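Local coordinates for protein Two-component system sensor histidine kinase (Bacteroides thetaiotaomicron, PDB 3OTT) that probably senses saccharides through this extracellular beta-propeller and beta-sandwich region and relays the signal by histidine phosphorylation to control transcription, at residues I314-S328 with F339-G353. Residues are numbered along the deposited sequence; the frame is centred on the assembly and turned at random.
With TBR (hexatantalum dodecabromide), chain D.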
ATOM      1  N   ILE B 314      -6.640   7.446   3.699  1.00 29.71           N
ATOM      2  CA  ILE B 314      -6.725   6.391   4.723  1.00 30.51           C
ATOM      3  C   ILE B 314      -5.416   5.703   4.926  1.00 29.73           C
ATOM      4  O   ILE B 314      -5.172   5.229   6.000  1.00 29.59           O
ATOM      5  CB  ILE B 314      -7.617   5.121   4.385  1.00 30.52           C
ATOM      6  CG1 ILE B 314      -8.540   5.297   3.241  1.00 32.79           C
ATOM      7  CG2 ILE B 314      -8.425   4.645   5.605  1.00 31.42           C
ATOM      8  CD1 ILE B 314      -9.498   4.068   3.167  1.00 36.73           C
ATOM      9  N   SER B 315      -4.634   5.556   3.862  1.00 30.55           N
ATOM     10  CA  SER B 315      -3.371   4.879   3.953  1.00 31.22           C
ATOM     11  C   SER B 315      -2.469   5.567   4.968  1.00 30.32           C
ATOM     12  O   SER B 315      -1.553   4.957   5.451  1.00 30.07           O
ATOM     13  CB  SER B 315      -2.649   4.801   2.590  1.00 32.87           C
ATOM     14  OG  SER B 315      -2.480   6.084   2.020  1.00 35.84           O
ATOM     15  N   GLN B 316      -2.727   6.838   5.255  1.00 29.39           N
ATOM     16  CA  GLN B 316      -1.946   7.567   6.247  1.00 30.48           C
ATOM     17  C   GLN B 316      -2.275   7.059   7.674  1.00 30.39           C
ATOM     18  O   GLN B 316      -1.507   7.262   8.584  1.00 30.73           O
ATOM     19  CB  GLN B 316      -2.146   9.101   6.115  1.00 29.66           C
ATOM     20  CG  GLN B 316      -1.191   9.962   7.013  1.00 30.04           C
ATOM     21  CD  GLN B 316      -1.469  11.454   6.943  1.00 27.77           C
ATOM     22  OE1 GLN B 316      -1.606  12.034   5.860  1.00 31.88           O
ATOM     23  NE2 GLN B 316      -1.547  12.084   8.092  1.00 23.61           N
ATOM     24  N   ILE B 317      -3.403   6.370   7.831  1.00 30.32           N
ATOM     25  CA  ILE B 317      -3.864   5.827   9.119  1.00 30.51           C
ATOM     26  C   ILE B 317      -3.391   4.459   9.735  1.00 31.57           C
ATOM     27  O   ILE B 317      -2.619   4.522  10.671  1.00 33.70           O
ATOM     28  CB  ILE B 317      -5.403   5.986   9.248  1.00 29.48           C
ATOM     29  CG1 ILE B 317      -5.805   7.464   9.149  1.00 29.33           C
ATOM     30  CG2 ILE B 317      -5.933   5.327  10.500  1.00 27.89           C
ATOM     31  CD1 ILE B 317      -5.138   8.477  10.169  1.00 26.89           C
ATOM     32  N   THR B 318      -3.719   3.222   9.353  1.00 32.77           N
ATOM     33  CA  THR B 318      -3.648   2.402   8.124  1.00 33.10           C
ATOM     34  C   THR B 318      -2.268   1.873   7.679  1.00 35.31           C
ATOM     35  O   THR B 318      -1.868   0.821   8.157  1.00 35.60           O
ATOM     36  CB  THR B 318      -4.758   2.588   7.069  1.00 33.21           C
ATOM     37  OG1 THR B 318      -5.978   2.009   7.581  1.00 32.58           O
ATOM     38  CG2 THR B 318      -4.463   1.867   5.826  1.00 29.89           C
ATOM     39  N   GLY B 319      -1.555   2.553   6.784  1.00 36.61           N
ATOM     40  CA  GLY B 319      -0.390   1.944   6.144  1.00 38.07           C
ATOM     41  C   GLY B 319      -0.686   0.890   5.071  1.00 38.79           C
ATOM     42  O   GLY B 319       0.207   0.112   4.722  1.00 39.22           O
ATOM     43  N   THR B 320      -1.910   0.900   4.519  1.00 38.36           N
ATOM     44  CA  THR B 320      -2.396  -0.066   3.511  1.00 39.11           C
ATOM     45  C   THR B 320      -3.110   0.681   2.402  1.00 38.25           C
ATOM     46  O   THR B 320      -3.565   1.786   2.612  1.00 37.60           O
ATOM     47  CB  THR B 320      -3.470  -0.998   4.129  1.00 39.33           C
ATOM     48  OG1 THR B 320      -2.945  -1.608   5.318  1.00 41.17           O
ATOM     49  CG2 THR B 320      -3.902  -2.081   3.149  1.00 41.82           C
ATOM     50  N   GLY B 321      -3.225   0.064   1.223  1.00 38.88           N
ATOM     51  CA  GLY B 321      -3.950   0.667   0.089  1.00 37.51           C
ATOM     52  C   GLY B 321      -5.435   0.323  -0.002  1.00 35.95           C
ATOM     53  O   GLY B 321      -6.067   0.651  -1.002  1.00 37.06           O
ATOM     54  N   ASP B 322      -6.005  -0.353   1.000  1.00 34.39           N
ATOM     55  CA  ASP B 322      -7.471  -0.676   1.015  1.00 32.22           C
ATOM     56  C   ASP B 322      -8.360   0.567   1.037  1.00 29.36           C
ATOM     57  O   ASP B 322      -8.062   1.538   1.713  1.00 29.23           O
ATOM     58  CB  ASP B 322      -7.841  -1.539   2.229  1.00 32.73           C
ATOM     59  CG  ASP B 322      -7.323  -2.982   2.121  1.00 37.66           C
ATOM     60  OD1 ASP B 322      -7.535  -3.627   1.083  1.00 44.71           O
ATOM     61  OD2 ASP B 322      -6.715  -3.496   3.086  1.00 41.11           O
ATOM     62  N   GLY B 323      -9.466   0.516   0.322  1.00 26.33           N
ATOM     63  CA  GLY B 323     -10.375   1.614   0.267  1.00 24.14           C
ATOM     64  C   GLY B 323     -11.460   1.546   1.331  1.00 22.09           C
ATOM     65  O   GLY B 323     -11.637   0.519   1.945  1.00 21.29           O
ATOM     66  N   ASN B 324     -12.139   2.674   1.564  1.00 18.95           N
ATOM     67  CA  ASN B 324     -13.318   2.712   2.339  1.00 17.75           C
ATOM     68  C   ASN B 324     -14.053   3.935   1.954  1.00 17.26           C
ATOM     69  O   ASN B 324     -13.428   4.940   1.739  1.00 20.38           O
ATOM     70  CB  ASN B 324     -13.005   2.780   3.837  1.00 17.68           C
ATOM     71  CG  ASN B 324     -14.148   2.254   4.684  1.00 17.25           C
ATOM     72  OD1 ASN B 324     -15.282   2.198   4.246  1.00 16.88           O
ATOM     73  ND2 ASN B 324     -13.833   1.792   5.868  1.00 19.41           N
ATOM     74  N   GLN B 325     -15.373   3.880   1.857  1.00 16.68           N
ATOM     75  CA  GLN B 325     -16.192   5.091   1.789  1.00 15.88           C
ATOM     76  C   GLN B 325     -16.840   5.342   3.171  1.00 15.08           C
ATOM     77  O   GLN B 325     -17.631   4.526   3.662  1.00 13.96           O
ATOM     78  CB  GLN B 325     -17.286   4.933   0.739  1.00 16.45           C
ATOM     79  CG  GLN B 325     -18.210   6.186   0.617  1.00 18.68           C
ATOM     80  CD  GLN B 325     -17.581   7.236  -0.250  1.00 22.41           C
ATOM     81  OE1 GLN B 325     -16.924   6.910  -1.238  1.00 22.97           O
ATOM     82  NE2 GLN B 325     -17.771   8.511   0.111  1.00 21.46           N
ATOM     83  N   PHE B 326     -16.539   6.481   3.778  1.00 14.28           N
ATOM     84  CA  PHE B 326     -16.914   6.721   5.169  1.00 14.47           C
ATOM     85  C   PHE B 326     -18.305   7.254   5.338  1.00 14.48           C
ATOM     86  O   PHE B 326     -18.626   8.315   4.756  1.00 15.77           O
ATOM     87  CB  PHE B 326     -15.889   7.655   5.860  1.00 15.09           C
ATOM     88  CG  PHE B 326     -14.516   7.045   6.004  1.00 14.15           C
ATOM     89  CD1 PHE B 326     -13.455   7.548   5.297  1.00 13.59           C
ATOM     90  CD2 PHE B 326     -14.298   5.965   6.852  1.00 14.90           C
ATOM     91  CE1 PHE B 326     -12.197   6.978   5.434  1.00 12.99           C
ATOM     92  CE2 PHE B 326     -13.036   5.375   6.983  1.00 13.07           C
ATOM     93  CZ  PHE B 326     -12.002   5.881   6.287  1.00 13.30           C
ATOM     94  N   TYR B 327     -19.138   6.502   6.081  1.00 13.19           N
ATOM     95  CA  TYR B 327     -20.525   6.872   6.356  1.00 13.23           C
ATOM     96  C   TYR B 327     -20.820   7.231   7.828  1.00 13.29           C
ATOM     97  O   TYR B 327     -21.821   7.892   8.129  1.00 12.76           O
ATOM     98  CB  TYR B 327     -21.538   5.822   5.830  1.00 11.65           C
ATOM     99  CG  TYR B 327     -21.502   5.670   4.301  1.00 12.54           C
ATOM    100  CD1 TYR B 327     -21.945   6.706   3.445  1.00 10.67           C
ATOM    101  CD2 TYR B 327     -21.027   4.514   3.716  1.00 11.51           C
ATOM    102  CE1 TYR B 327     -21.931   6.558   2.025  1.00  9.70           C
ATOM    103  CE2 TYR B 327     -20.981   4.363   2.299  1.00  8.95           C
ATOM    104  CZ  TYR B 327     -21.463   5.377   1.477  1.00 11.18           C
ATOM    105  OH  TYR B 327     -21.405   5.200   0.097  1.00 12.83           O
ATOM    106  N   SER B 328     -19.950   6.801   8.722  1.00 14.45           N
ATOM    107  CA  SER B 328     -20.082   7.082  10.158  1.00 16.80           C
ATOM    108  C   SER B 328     -18.707   7.365  10.723  1.00 16.93           C
ATOM    109  O   SER B 328     -17.760   6.568  10.573  1.00 15.87           O
ATOM    110  CB  SER B 328     -20.665   5.914  10.917  1.00 16.20           C
ATOM    111  OG  SER B 328     -21.847   5.482  10.303  1.00 25.57           O
ATOM    112  N   PHE B 339     -14.095   5.285  12.492  1.00 14.20           N
ATOM    113  CA  PHE B 339     -14.442   5.768  11.178  1.00 14.38           C
ATOM    114  C   PHE B 339     -14.769   4.521  10.344  1.00 13.81           C
ATOM    115  O   PHE B 339     -13.893   3.663  10.083  1.00 11.88           O
ATOM    116  CB  PHE B 339     -13.240   6.462  10.587  1.00 15.19           C
ATOM    117  CG  PHE B 339     -13.037   7.875  11.075  1.00 19.12           C
ATOM    118  CD1 PHE B 339     -13.575   8.307  12.287  1.00 15.63           C
ATOM    119  CD2 PHE B 339     -12.275   8.769  10.313  1.00 19.68           C
ATOM    120  CE1 PHE B 339     -13.392   9.601  12.714  1.00 18.17           C
ATOM    121  CE2 PHE B 339     -12.076  10.067  10.738  1.00 22.90           C
ATOM    122  CZ  PHE B 339     -12.656  10.485  11.971  1.00 20.62           C
ATOM    123  N   GLY B 340     -16.038   4.416   9.945  1.00 13.44           N
ATOM    124  CA  GLY B 340     -16.534   3.215   9.223  1.00 13.03           C
ATOM    125  C   GLY B 340     -17.396   3.617   8.031  1.00 13.85           C
ATOM    126  O   GLY B 340     -17.869   4.776   7.910  1.00 13.09           O
ATOM    127  N   GLY B 341     -17.632   2.658   7.162  1.00 12.90           N
ATOM    128  CA  GLY B 341     -18.493   2.885   6.013  1.00 14.33           C
ATOM    129  C   GLY B 341     -18.701   1.624   5.212  1.00 13.58           C
ATOM    130  O   GLY B 341     -18.978   0.605   5.773  1.00 14.84           O
ATOM    131  N   ALA B 342     -18.479   1.683   3.915  1.00 14.88           N
ATOM    132  CA  ALA B 342     -18.784   0.562   3.007  1.00 15.22           C
ATOM    133  C   ALA B 342     -17.880  -0.597   3.290  1.00 16.45           C
ATOM    134  O   ALA B 342     -18.293  -1.726   3.164  1.00 17.77           O
ATOM    135  CB  ALA B 342     -18.585   0.993   1.551  1.00 15.47           C
ATOM    136  N   ASN B 343     -16.612  -0.339   3.605  1.00 16.70           N
ATOM    137  CA  ASN B 343     -15.642  -1.429   3.682  1.00 16.79           C
ATOM    138  C   ASN B 343     -15.125  -1.664   5.089  1.00 16.86           C
ATOM    139  O   ASN B 343     -13.898  -1.737   5.279  1.00 18.18           O
ATOM    140  CB  ASN B 343     -14.431  -1.154   2.763  1.00 17.07           C
ATOM    141  CG  ASN B 343     -13.557  -2.437   2.522  1.00 20.67           C
ATOM    142  OD1 ASN B 343     -14.038  -3.590   2.647  1.00 18.46           O
ATOM    143  ND2 ASN B 343     -12.269  -2.226   2.196  1.00 19.23           N
ATOM    144  N   GLY B 344     -16.024  -1.766   6.074  1.00 15.66           N
ATOM    145  CA  GLY B 344     -15.589  -2.070   7.448  1.00 15.89           C
ATOM    146  C   GLY B 344     -15.310  -0.859   8.344  1.00 16.66           C
ATOM    147  O   GLY B 344     -15.624   0.300   8.003  1.00 17.46           O
ATOM    148  N   LEU B 345     -14.698  -1.103   9.494  1.00 16.28           N
ATOM    149  CA  LEU B 345     -14.648  -0.098  10.545  1.00 15.40           C
ATOM    150  C   LEU B 345     -13.241   0.012  11.124  1.00 14.78           C
ATOM    151  O   LEU B 345     -12.668  -0.974  11.586  1.00 14.47           O
ATOM    152  CB  LEU B 345     -15.656  -0.476  11.656  1.00 14.66           C
ATOM    153  CG  LEU B 345     -15.770   0.348  12.944  1.00 16.87           C
ATOM    154  CD1 LEU B 345     -16.335   1.749  12.748  1.00 13.38           C
ATOM    155  CD2 LEU B 345     -16.606  -0.403  14.043  1.00 16.48           C
ATOM    156  N   ILE B 346     -12.732   1.229  11.176  1.00 14.00           N
ATOM    157  CA  ILE B 346     -11.374   1.453  11.586  1.00 15.63           C
ATOM    158  C   ILE B 346     -11.346   2.182  12.935  1.00 17.28           C
ATOM    159  O   ILE B 346     -11.963   3.262  13.057  1.00 15.08           O
ATOM    160  CB  ILE B 346     -10.608   2.241  10.532  1.00 16.00           C
ATOM    161  CG1 ILE B 346     -10.760   1.588   9.149  1.00 16.12           C
ATOM    162  CG2 ILE B 346      -9.107   2.388  10.913  1.00 17.97           C
ATOM    163  CD1 ILE B 346     -10.281   2.493   8.014  1.00 16.91           C
ATOM    164  N   ARG B 347     -10.652   1.561  13.912  1.00 17.05           N
ATOM    165  CA  ARG B 347     -10.330   2.175  15.190  1.00 19.15           C
ATOM    166  C   ARG B 347      -8.891   2.693  15.232  1.00 20.12           C
ATOM    167  O   ARG B 347      -7.953   1.960  14.899  1.00 19.76           O
ATOM    168  CB  ARG B 347     -10.391   1.149  16.317  1.00 19.94           C
ATOM    169  CG  ARG B 347     -10.606   1.727  17.675  1.00 18.68           C
ATOM    170  CD  ARG B 347     -10.389   0.641  18.690  1.00 20.67           C
ATOM    171  NE  ARG B 347      -8.975   0.546  19.019  1.00 20.96           N
ATOM    172  CZ  ARG B 347      -8.485  -0.122  20.061  1.00 21.64           C
ATOM    173  NH1 ARG B 347      -9.302  -0.770  20.876  1.00 17.90           N
ATOM    174  NH2 ARG B 347      -7.175  -0.102  20.300  1.00 18.83           N
ATOM    175  N   PHE B 348      -8.715   3.922  15.707  1.00 19.71           N
ATOM    176  CA  PHE B 348      -7.387   4.514  15.719  1.00 21.23           C
ATOM    177  C   PHE B 348      -7.375   5.675  16.711  1.00 22.31           C
ATOM    178  O   PHE B 348      -8.442   6.143  17.108  1.00 23.32           O
ATOM    179  CB  PHE B 348      -6.959   4.922  14.273  1.00 20.34           C
ATOM    180  CG  PHE B 348      -7.786   6.013  13.661  1.00 20.00           C
ATOM    181  CD1 PHE B 348      -9.057   5.740  13.127  1.00 18.05           C
ATOM    182  CD2 PHE B 348      -7.290   7.323  13.591  1.00 18.67           C
ATOM    183  CE1 PHE B 348      -9.846   6.794  12.530  1.00 18.71           C
ATOM    184  CE2 PHE B 348      -8.059   8.363  13.012  1.00 17.86           C
ATOM    185  CZ  PHE B 348      -9.369   8.096  12.497  1.00 15.41           C
ATOM    186  N   THR B 349      -6.215   6.123  17.147  1.00 24.15           N
ATOM    187  CA  THR B 349      -6.152   7.142  18.188  1.00 26.66           C
ATOM    188  C   THR B 349      -5.646   8.528  17.757  1.00 28.89           C
ATOM    189  O   THR B 349      -5.896   9.536  18.435  1.00 29.55           O
ATOM    190  CB  THR B 349      -5.266   6.701  19.353  1.00 27.89           C
ATOM    191  OG1 THR B 349      -3.936   6.496  18.855  1.00 28.29           O
ATOM    192  CG2 THR B 349      -5.808   5.396  19.989  1.00 26.88           C
ATOM    193  N   ASP B 350      -4.924   8.631  16.663  1.00 30.86           N
ATOM    194  CA  ASP B 350      -4.600  10.004  16.250  1.00 34.60           C
ATOM    195  C   ASP B 350      -4.888  10.244  14.767  1.00 34.37           C
ATOM    196  O   ASP B 350      -4.509   9.429  13.934  1.00 34.35           O
ATOM    197  CB  ASP B 350      -3.162  10.438  16.654  1.00 36.13           C
ATOM    198  CG  ASP B 350      -2.098   9.978  15.648  1.00 40.44           C
ATOM    199  OD1 ASP B 350      -1.509  10.879  14.987  1.00 44.72           O
ATOM    200  OD2 ASP B 350      -1.854   8.733  15.519  1.00 43.03           O
ATOM    201  N   PRO B 351      -5.588  11.350  14.457  1.00 34.92           N
ATOM    202  CA  PRO B 351      -6.004  11.725  13.118  1.00 35.68           C
ATOM    203  C   PRO B 351      -4.841  11.872  12.130  1.00 36.85           C
ATOM    204  O   PRO B 351      -5.068  11.947  10.925  1.00 36.56           O
ATOM    205  CB  PRO B 351      -6.689  13.078  13.340  1.00 35.89           C
ATOM    206  CG  PRO B 351      -6.016  13.590  14.648  1.00 37.92           C
ATOM    207  CD  PRO B 351      -6.063  12.325  15.444  1.00 34.99           C
ATOM    208  N   ALA B 352      -3.606  11.902  12.609  1.00 38.64           N
ATOM    209  CA  ALA B 352      -2.470  11.957  11.678  1.00 40.82           C
ATOM    210  C   ALA B 352      -1.774  10.573  11.496  1.00 42.36           C
ATOM    211  O   ALA B 352      -0.825  10.424  10.678  1.00 43.09           O
ATOM    212  CB  ALA B 352      -1.491  13.081  12.062  1.00 40.81           C
ATOM    213  N   GLY B 353      -2.279   9.575  12.234  1.00 42.26           N
ATOM    214  CA  GLY B 353      -1.780   8.202  12.168  1.00 44.53           C
ATOM    215  C   GLY B 353      -0.313   7.980  12.523  1.00 47.67           C
ATOM    216  O   GLY B 353       0.256   6.932  12.156  1.00 48.70           O
TER
HETATM  217 TA1  TBR D   2       3.580  13.794   6.514  0.90 34.72          TA
HETATM  218 TA2  TBR D   2       5.042  15.841   7.608  0.90 31.10          TA
HETATM  219 TA3  TBR D   2       2.930  14.649   9.115  0.90 32.22          TA
HETATM  220 TA4  TBR D   2       5.639  14.278   9.834  0.90 32.37          TA
HETATM  221 TA5  TBR D   2       4.157  12.193   8.702  0.90 30.29          TA
HETATM  222 TA6  TBR D   2       6.166  13.401   7.204  0.90 33.86          TA
HETATM  223 BR1  TBR D   2       3.684  16.111   5.338  0.90 38.30          BR
HETATM  224 BR2  TBR D   2       1.127  14.359   7.183  0.90 41.80          BR
HETATM  225 BR3  TBR D   2       2.728  11.369   6.681  0.90 44.51          BR
HETATM  226 BR4  TBR D   2       5.242  12.666   4.883  0.90 42.41          BR
HETATM  227 BR5  TBR D   2       3.115  17.223   8.654  0.90 40.95          BR
HETATM  228 BR6  TBR D   2       1.953  12.463  10.113  0.90 42.63          BR
HETATM  229 BR7  TBR D   2       5.446  11.915  10.945  0.90 43.10          BR
HETATM  230 BR8  TBR D   2       7.989  13.484   9.081  0.90 45.53          BR
HETATM  231 BR9  TBR D   2       6.488  16.728   9.593  0.90 43.21          BR
HETATM  232 BRA  TBR D   2       3.816  15.090  11.543  0.90 38.08          BR
HETATM  233 BRB  TBR D   2       6.127  10.842   7.675  0.90 43.35          BR
HETATM  234 BRC  TBR D   2       7.166  15.588   6.189  0.90 43.14          BR
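I317 lays its CG2 over one face of the F348 ring, a CH-pi contact 4.1 Å from the centroid, while the edge of that ring meets P351 CA and F339 CB in its plane. F348 CZ in turn sits over the centre of the F339 ring. With CG2 anti to the backbone N (chi1 -59° for CG1), the other branch of I317 is left to carry CD1 to the backbone of the D350–G353 turn. On the F326 ring, CB of N324, two residues earlier in the chain, lies over one face, toward the rim; its edge faces F339 O and I346 CD1, and I314 CG2 lies in its plane, meeting I346 CD1 at 3.7 Å.

N324 uses both ends of its amide. Its OD1 accepts N343 N at 2.9 Å, from above the carbonyl plane, and its ND2 gives a nearly straight bond to G344 O, which G341 N reaches from the opposite face. N343 ND2 donates instead to G323 O at 2.8 Å, almost within its own amide plane, the N324 and N343 amides standing 72° apart. With an alanine here in place of N324 both its amide bonds go, and N343 N would probably be left without its acceptor.

Further along the strand pair, Y327 N and S328 N both donate to G340 O, a classic beta bulge; G340 N answers to S328 O at 2.8 Å. A CB on G341 would run into Q325 O, so glycine fits here.

At the far end Q316 NE2 bonds A352 O at 3.2 Å, and both residues border the hexatantalum dodecabromide cluster. Strands 326-331, 337-341 and 344-348 are consecutive in a four-stranded antiparallel propeller blade completed by 359-361, whose W360 packs on I346; the F326 backbone bonds G615, ending strand 610-615, and Y327 OH bonds Q127 of the second subunit.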